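Local coordinates for protein beta-galactosidase (Marinomonas sp. ef1, PDB 6Y2K) that probably hydrolyses terminal non-reducing beta-D-galactose residues from beta-galactosides, as a cold-active hexameric enzyme of glycoside hydrolase family 42, at residues P73-P78 with Q138-Y143; F37-I42 with L111-E116. All coordinates share one frame; numbering follows the deposited sequence.

Contact 1. Residues P73-P78 with Q138-Y143; sequences PTATPP and QTDNEY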
loop_
_atom_site.group_PDB
_atom_site.type_symbol
_atom_site.label_atom_id
_atom_site.label_comp_id
_atom_site.label_asym_id
_atom_site.label_seq_id
_atom_site.Cartn_x
_atom_site.Cartn_y
_atom_site.Cartn_z
ATOM N N PRO A 73 37.765 -9.758 -40.369
ATOM C CA PRO A 73 37.297 -8.404 -40.085
ATOM C C PRO A 73 35.982 -7.989 -40.770
ATOM O O PRO A 73 35.719 -6.790 -40.936
ATOM C CB PRO A 73 38.464 -7.558 -40.597
ATOM C CG PRO A 73 38.890 -8.301 -41.813
ATOM C CD PRO A 73 38.797 -9.752 -41.424
ATOM N N THR A 74 35.138 -8.960 -41.098
ATOM C CA THR A 74 33.985 -8.728 -41.971
ATOM C C THR A 74 32.755 -8.096 -41.289
ATOM O O THR A 74 31.793 -7.740 -41.976
ATOM C CB THR A 74 33.568 -10.029 -42.687
ATOM O OG1 THR A 74 33.318 -11.058 -41.727
ATOM C CG2 THR A 74 34.657 -10.498 -43.634
ATOM N N ALA A 75 32.785 -7.943 -39.966
ATOM C CA ALA A 75 31.701 -7.275 -39.233
ATOM C C ALA A 75 31.655 -5.783 -39.502
ATOM O O ALA A 75 30.584 -5.174 -39.410
ATOM C CB ALA A 75 31.846 -7.513 -37.735
ATOM N N THR A 76 32.814 -5.202 -39.807
ATOM C CA THR A 76 32.973 -3.763 -39.962
ATOM C C THR A 76 33.773 -3.425 -41.228
ATOM O O THR A 76 34.926 -3.004 -41.140
ATOM C CB THR A 76 33.647 -3.147 -38.711
ATOM O OG1 THR A 76 34.739 -3.964 -38.279
ATOM C CG2 THR A 76 32.657 -3.042 -37.574
ATOM N N PRO A 77 33.158 -3.602 -42.420
ATOM C CA PRO A 77 33.857 -3.212 -43.650
ATOM C C PRO A 77 34.000 -1.683 -43.770
ATOM O O PRO A 77 33.185 -0.948 -43.189
ATOM C CB PRO A 77 32.964 -3.773 -44.761
ATOM C CG PRO A 77 31.598 -3.816 -44.154
ATOM C CD PRO A 77 31.819 -4.156 -42.705
ATOM N N PRO A 78 35.034 -1.204 -44.499
ATOM C CA PRO A 78 35.287 0.241 -44.541
ATOM C C PRO A 78 34.300 1.015 -45.408
ATOM O O PRO A 78 33.628 0.426 -46.255
ATOM C CB PRO A 78 36.707 0.352 -45.130
ATOM C CG PRO A 78 37.202 -1.035 -45.343
ATOM C CD PRO A 78 36.020 -1.958 -45.293
ATOM N N GLN A 138 38.154 -16.774 -35.405
ATOM C CA GLN A 138 36.764 -16.332 -35.208
ATOM C C GLN A 138 36.260 -15.747 -36.518
ATOM O O GLN A 138 36.860 -14.803 -37.041
ATOM C CB GLN A 138 36.665 -15.260 -34.113
ATOM C CG GLN A 138 35.247 -14.709 -33.914
ATOM C CD GLN A 138 35.181 -13.604 -32.885
ATOM O OE1 GLN A 138 35.294 -13.865 -31.695
ATOM N NE2 GLN A 138 34.990 -12.364 -33.337
ATOM N N THR A 139 35.166 -16.287 -37.051
ATOM C CA THR A 139 34.529 -15.704 -38.235
ATOM C C THR A 139 33.722 -14.467 -37.842
ATOM O O THR A 139 32.876 -14.542 -36.965
ATOM C CB THR A 139 33.596 -16.701 -38.930
ATOM O OG1 THR A 139 32.687 -17.259 -37.974
ATOM C CG2 THR A 139 34.409 -17.816 -39.582
ATOM N N ASP A 140 34.003 -13.329 -38.470
ATOM C CA ASP A 140 33.173 -12.131 -38.313
ATOM C C ASP A 140 33.156 -11.731 -36.803
ATOM O O ASP A 140 34.195 -11.845 -36.117
ATOM C CB ASP A 140 31.785 -12.423 -38.930
ATOM C CG ASP A 140 30.978 -11.167 -39.287
ATOM O OD1 ASP A 140 30.235 -10.677 -38.392
ATOM O OD2 ASP A 140 31.015 -10.731 -40.465
ATOM N N ASN A 141 32.024 -11.242 -36.299
ATOM C CA ASN A 141 31.876 -10.864 -34.894
ATOM C C ASN A 141 30.393 -10.670 -34.574
ATOM O O ASN A 141 29.777 -9.724 -35.060
ATOM C CB ASN A 141 32.632 -9.569 -34.571
ATOM C CG ASN A 141 32.658 -9.277 -33.079
ATOM O OD1 ASN A 141 33.427 -9.899 -32.319
ATOM N ND2 ASN A 141 31.805 -8.348 -32.641
ATOM N N GLU A 142 29.835 -11.578 -33.778
ATOM C CA GLU A 142 28.466 -11.472 -33.267
ATOM C C GLU A 142 27.446 -11.284 -34.386
ATOM O O GLU A 142 26.778 -10.252 -34.483
ATOM C CB GLU A 142 28.346 -10.348 -32.216
ATOM C CG GLU A 142 29.092 -10.604 -30.905
ATOM C CD GLU A 142 28.725 -9.602 -29.812
ATOM O OE1 GLU A 142 28.470 -8.426 -30.143
ATOM O OE2 GLU A 142 28.684 -9.984 -28.615
ATOM N N TYR A 143 27.342 -12.305 -35.232
ATOM C CA TYR A 143 26.312 -12.376 -36.255
ATOM C C TYR A 143 24.987 -12.027 -35.610
ATOM O O TYR A 143 24.659 -12.572 -34.554
ATOM C CB TYR A 143 26.168 -13.798 -36.827
ATOM C CG TYR A 143 27.309 -14.333 -37.672
ATOM C CD1 TYR A 143 27.954 -13.539 -38.615
ATOM C CD2 TYR A 143 27.698 -15.665 -37.568
ATOM C CE1 TYR A 143 28.980 -14.050 -39.408
ATOM C CE2 TYR A 143 28.723 -16.183 -38.352
ATOM C CZ TYR A 143 29.358 -15.377 -39.272
ATOM O OH TYR A 143 30.376 -15.897 -40.052
#

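Contact 2. Residues F37-I42 with L111-E116; sequences FSWSTI and LEYREE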
loop_
_atom_site.group_PDB
_atom_site.type_symbol
_atom_site.label_atom_id
_atom_site.label_comp_id
_atom_site.label_asym_id
_atom_site.label_seq_id
_atom_site.Cartn_x
_atom_site.Cartn_y
_atom_site.Cartn_z
ATOM N N PHE A 37 38.010 -6.160 -35.974
ATOM C CA PHE A 37 37.573 -4.817 -36.385
ATOM C C PHE A 37 38.640 -4.023 -37.152
ATOM O O PHE A 37 38.550 -2.791 -37.236
ATOM C CB PHE A 37 37.111 -4.006 -35.161
ATOM C CG PHE A 37 35.955 -4.621 -34.405
ATOM C CD1 PHE A 37 34.772 -4.950 -35.053
ATOM C CD2 PHE A 37 36.030 -4.806 -33.031
ATOM C CE1 PHE A 37 33.700 -5.499 -34.356
ATOM C CE2 PHE A 37 34.957 -5.330 -32.327
ATOM C CZ PHE A 37 33.792 -5.679 -32.987
ATOM N N SER A 38 39.610 -4.716 -37.758
ATOM C CA SER A 38 40.829 -4.062 -38.282
ATOM C C SER A 38 40.854 -3.771 -39.798
ATOM O O SER A 38 41.882 -3.338 -40.311
ATOM C CB SER A 38 42.081 -4.876 -37.870
ATOM O OG SER A 38 42.118 -6.157 -38.488
ATOM N N TRP A 39 39.742 -3.966 -40.512
ATOM C CA TRP A 39 39.748 -3.787 -41.975
ATOM C C TRP A 39 40.240 -2.402 -42.405
ATOM O O TRP A 39 41.045 -2.312 -43.326
ATOM C CB TRP A 39 38.380 -4.109 -42.612
ATOM C CG TRP A 39 38.405 -4.462 -44.097
ATOM C CD1 TRP A 39 39.240 -3.966 -45.066
ATOM C CD2 TRP A 39 37.506 -5.353 -44.780
ATOM N NE1 TRP A 39 38.928 -4.499 -46.290
ATOM C CE2 TRP A 39 37.869 -5.351 -46.148
ATOM C CE3 TRP A 39 36.419 -6.137 -44.374
ATOM C CZ2 TRP A 39 37.201 -6.123 -47.104
ATOM C CZ3 TRP A 39 35.754 -6.902 -45.328
ATOM C CH2 TRP A 39 36.152 -6.892 -46.678
ATOM N N SER A 40 39.807 -1.325 -41.745
ATOM C CA SER A 40 40.300 0.019 -42.116
ATOM C C SER A 40 41.805 0.214 -41.854
ATOM O O SER A 40 42.423 1.064 -42.488
ATOM C CB SER A 40 39.494 1.148 -41.455
ATOM O OG SER A 40 39.890 1.396 -40.115
ATOM N N THR A 41 42.382 -0.559 -40.930
ATOM C CA THR A 41 43.838 -0.558 -40.705
ATOM C C THR A 41 44.537 -1.369 -41.809
ATOM O O THR A 41 45.563 -0.941 -42.341
ATOM C CB THR A 41 44.185 -1.114 -39.307
ATOM O OG1 THR A 41 43.545 -0.318 -38.299
ATOM C CG2 THR A 41 45.692 -1.106 -39.056
ATOM N N ILE A 42 43.960 -2.518 -42.163
ATOM C CA ILE A 42 44.521 -3.388 -43.205
ATOM C C ILE A 42 44.444 -2.737 -44.595
ATOM O O ILE A 42 45.418 -2.780 -45.340
ATOM C CB ILE A 42 43.816 -4.764 -43.265
ATOM C CG1 ILE A 42 44.005 -5.535 -41.948
ATOM C CG2 ILE A 42 44.351 -5.602 -44.434
ATOM C CD1 ILE A 42 43.039 -6.685 -41.765
ATOM N N LEU A 111 25.159 -10.581 -52.239
ATOM C CA LEU A 111 26.129 -11.402 -52.964
ATOM C C LEU A 111 27.411 -10.614 -53.274
ATOM O O LEU A 111 28.518 -11.184 -53.258
ATOM C CB LEU A 111 25.501 -11.964 -54.235
ATOM C CG LEU A 111 24.237 -12.808 -54.025
ATOM C CD1 LEU A 111 23.748 -13.349 -55.364
ATOM C CD2 LEU A 111 24.474 -13.956 -53.043
ATOM N N GLU A 112 27.267 -9.309 -53.520
ATOM C CA GLU A 112 28.421 -8.440 -53.731
ATOM C C GLU A 112 29.325 -8.407 -52.495
ATOM O O GLU A 112 30.540 -8.541 -52.621
ATOM C CB GLU A 112 27.996 -7.016 -54.127
ATOM C CG GLU A 112 27.344 -6.906 -55.506
ATOM C CD GLU A 112 27.108 -5.465 -55.967
ATOM O OE1 GLU A 112 27.701 -4.517 -55.399
ATOM O OE2 GLU A 112 26.333 -5.265 -56.927
ATOM N N TYR A 113 28.748 -8.241 -51.300
ATOM C CA TYR A 113 29.583 -8.219 -50.092
ATOM C C TYR A 113 30.187 -9.602 -49.809
ATOM O O TYR A 113 31.314 -9.694 -49.339
ATOM C CB TYR A 113 28.842 -7.678 -48.857
ATOM C CG TYR A 113 29.757 -7.531 -47.649
ATOM C CD1 TYR A 113 30.971 -6.850 -47.758
ATOM C CD2 TYR A 113 29.429 -8.094 -46.415
ATOM C CE1 TYR A 113 31.830 -6.722 -46.674
ATOM C CE2 TYR A 113 30.277 -7.963 -45.316
ATOM C CZ TYR A 113 31.478 -7.276 -45.457
ATOM O OH TYR A 113 32.332 -7.133 -44.412
ATOM N N ARG A 114 29.456 -10.671 -50.110
ATOM C CA ARG A 114 30.026 -12.016 -49.957
ATOM C C ARG A 114 31.293 -12.209 -50.798
ATOM O O ARG A 114 32.235 -12.849 -50.337
ATOM C CB ARG A 114 29.026 -13.104 -50.313
ATOM C CG ARG A 114 28.037 -13.393 -49.204
ATOM C CD ARG A 114 27.147 -14.540 -49.624
ATOM N NE ARG A 114 25.902 -14.546 -48.896
ATOM C CZ ARG A 114 24.918 -15.409 -49.105
ATOM N NH1 ARG A 114 25.020 -16.383 -50.017
ATOM N NH2 ARG A 114 23.814 -15.305 -48.387
ATOM N N GLU A 115 31.303 -11.680 -52.023
ATOM C CA GLU A 115 32.506 -11.764 -52.856
ATOM C C GLU A 115 33.648 -10.940 -52.254
ATOM O O GLU A 115 34.792 -11.397 -52.246
ATOM C CB GLU A 115 32.223 -11.376 -54.311
ATOM C CG GLU A 115 31.381 -12.407 -55.045
ATOM C CD GLU A 115 31.928 -13.827 -54.924
ATOM O OE1 GLU A 115 33.073 -14.055 -55.361
ATOM O OE2 GLU A 115 31.221 -14.719 -54.407
ATOM N N GLU A 116 33.349 -9.750 -51.713
ATOM C CA GLU A 116 34.377 -8.971 -51.002
ATOM C C GLU A 116 34.909 -9.729 -49.777
ATOM O O GLU A 116 36.107 -9.694 -49.507
ATOM C CB GLU A 116 33.874 -7.582 -50.577
ATOM C CG GLU A 116 33.531 -6.641 -51.730
ATOM C CD GLU A 116 34.735 -5.919 -52.334
ATOM O OE1 GLU A 116 35.889 -6.361 -52.143
ATOM O OE2 GLU A 116 34.521 -4.885 -53.014
#

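Contact 1. Residues P73-P78 with Q138-Y143
T74 and D140 meet through one short polar bond: the threonine hydroxyl OG1 donates to D140 OD2 at 2.6 Å, and the two side chains cross at about a right angle. T74 OG1 sits between its own backbone N and carbonyl carbon (chi1 55°), a rotation that presents the hydroxyl to the carboxylate. It reaches the anti side of OD2, from 26° out of the carboxylate plane. The aspartate turns CG anti to its N (chi1 -160°), which brings the carboxylate alongside the turn P73-T76. There OD1 lies 3.6 Å from A75 CB, and that methyl also packs on N141 CB at 3.9 Å. A75 N is 3.3 Å from D140 OD2, but the angle is too poor for a hydrogen bond.

The two carboxylate oxygens divide the work. OD1 accepts N141 N at 2.8 Å in a nearly straight bond, again on the anti side, and forms a salt bridge with R104. OD2 takes T74, whose OG1 is also bonded to Q226. Within 138-143, Q138 NE2 donates to D140 O at 2.9 Å, with that oxygen near the plane of the Q138 amide, and makes a weak second bond to N141 OD1, held more firmly by N242 ND2. An asparagine in place of D140 would probably weaken the hold on R104 and leave either T74 OG1 or N141 N facing an amide NH2 instead of an acceptor.

Both loops leave the C-terminal ends of barrel strands, 67-71 and 134-138. The second carries an Asn-Glu pair, N141-E142, at the position where clan A glycosidases usually carry their acid/base glutamate, and E142 OE1 hydrogen-bonds a glycerol, probably from the crystallisation liquor. The buried carboxylate thus couples the turn, an arginine and the backbone NH of N141, the first residue of that pair, consistent with a second-shell role in shaping the pocket.

Contact 2. Residues F37-I42 with L111-E116
W39 and Y113 approach from opposite directions at the C-terminal rim of a TIM barrel, beside the loops that follow its strands, where the short helix 39-42, reached after strand 29-34, lies near the first turns of helix 111-128. The helical backbones stay well apart, the closest CA atoms being those of W39 and E116 at 11.7 Å, and long aromatic side chains bridge the interval.

Each ring is swung out by the same kind of rotation: W39 CG lies anti to the backbone N (chi1 -158°), as does Y113 CG (chi1 -174°). The six-membered part of the indole makes the contact. Its CZ3 comes to 4.2 Å from Y113 CE1, and the meeting is oblique, so it amounts to van der Waals contact at the phenol end without ring stacking. No hydrogen bond joins the two segments.

The polar groups are engaged elsewhere. W39 NE1 bonds E43 OE1, which helps set the rotation of the indole, while the W39 side chain also packs against R119 and M120 further along the longer helix and against S184 of a second subunit. The Y113 ring meets Y106 with planes at about 45°, and Y113 OH is hydrogen-bonded to T74 O. E116 turns its carboxylate to H85 and offers the tryptophan its backbone instead, E116 O standing 4.0 Å from W39 CH2. One bond round the indole from that atom, CZ3 is 3.6 Å from Y113 OH.

From the N terminus the chain passes 37-42, then 73-78, then 111-116, where contact 2 closes a loop of 68 intervening residues; contact 1 closes at 138-143, with 59 residues between its segments. The segments alternate, so the two loops cross. Contact 1 joins the loops that follow strands 67-71 and 134-138, whereas contact 2 ties helix 39-42 to the start of helix 111-128. Their centres are 8 Å apart, and they touch directly: T74 O and Y113 OH, 2.6 Å apart, probably form a hydrogen bond, and F37 CZ packs against N141 ND2 at 3.3 Å. Both contacts also border the second subunit, where W183 of that subunit packs on T76 and F37.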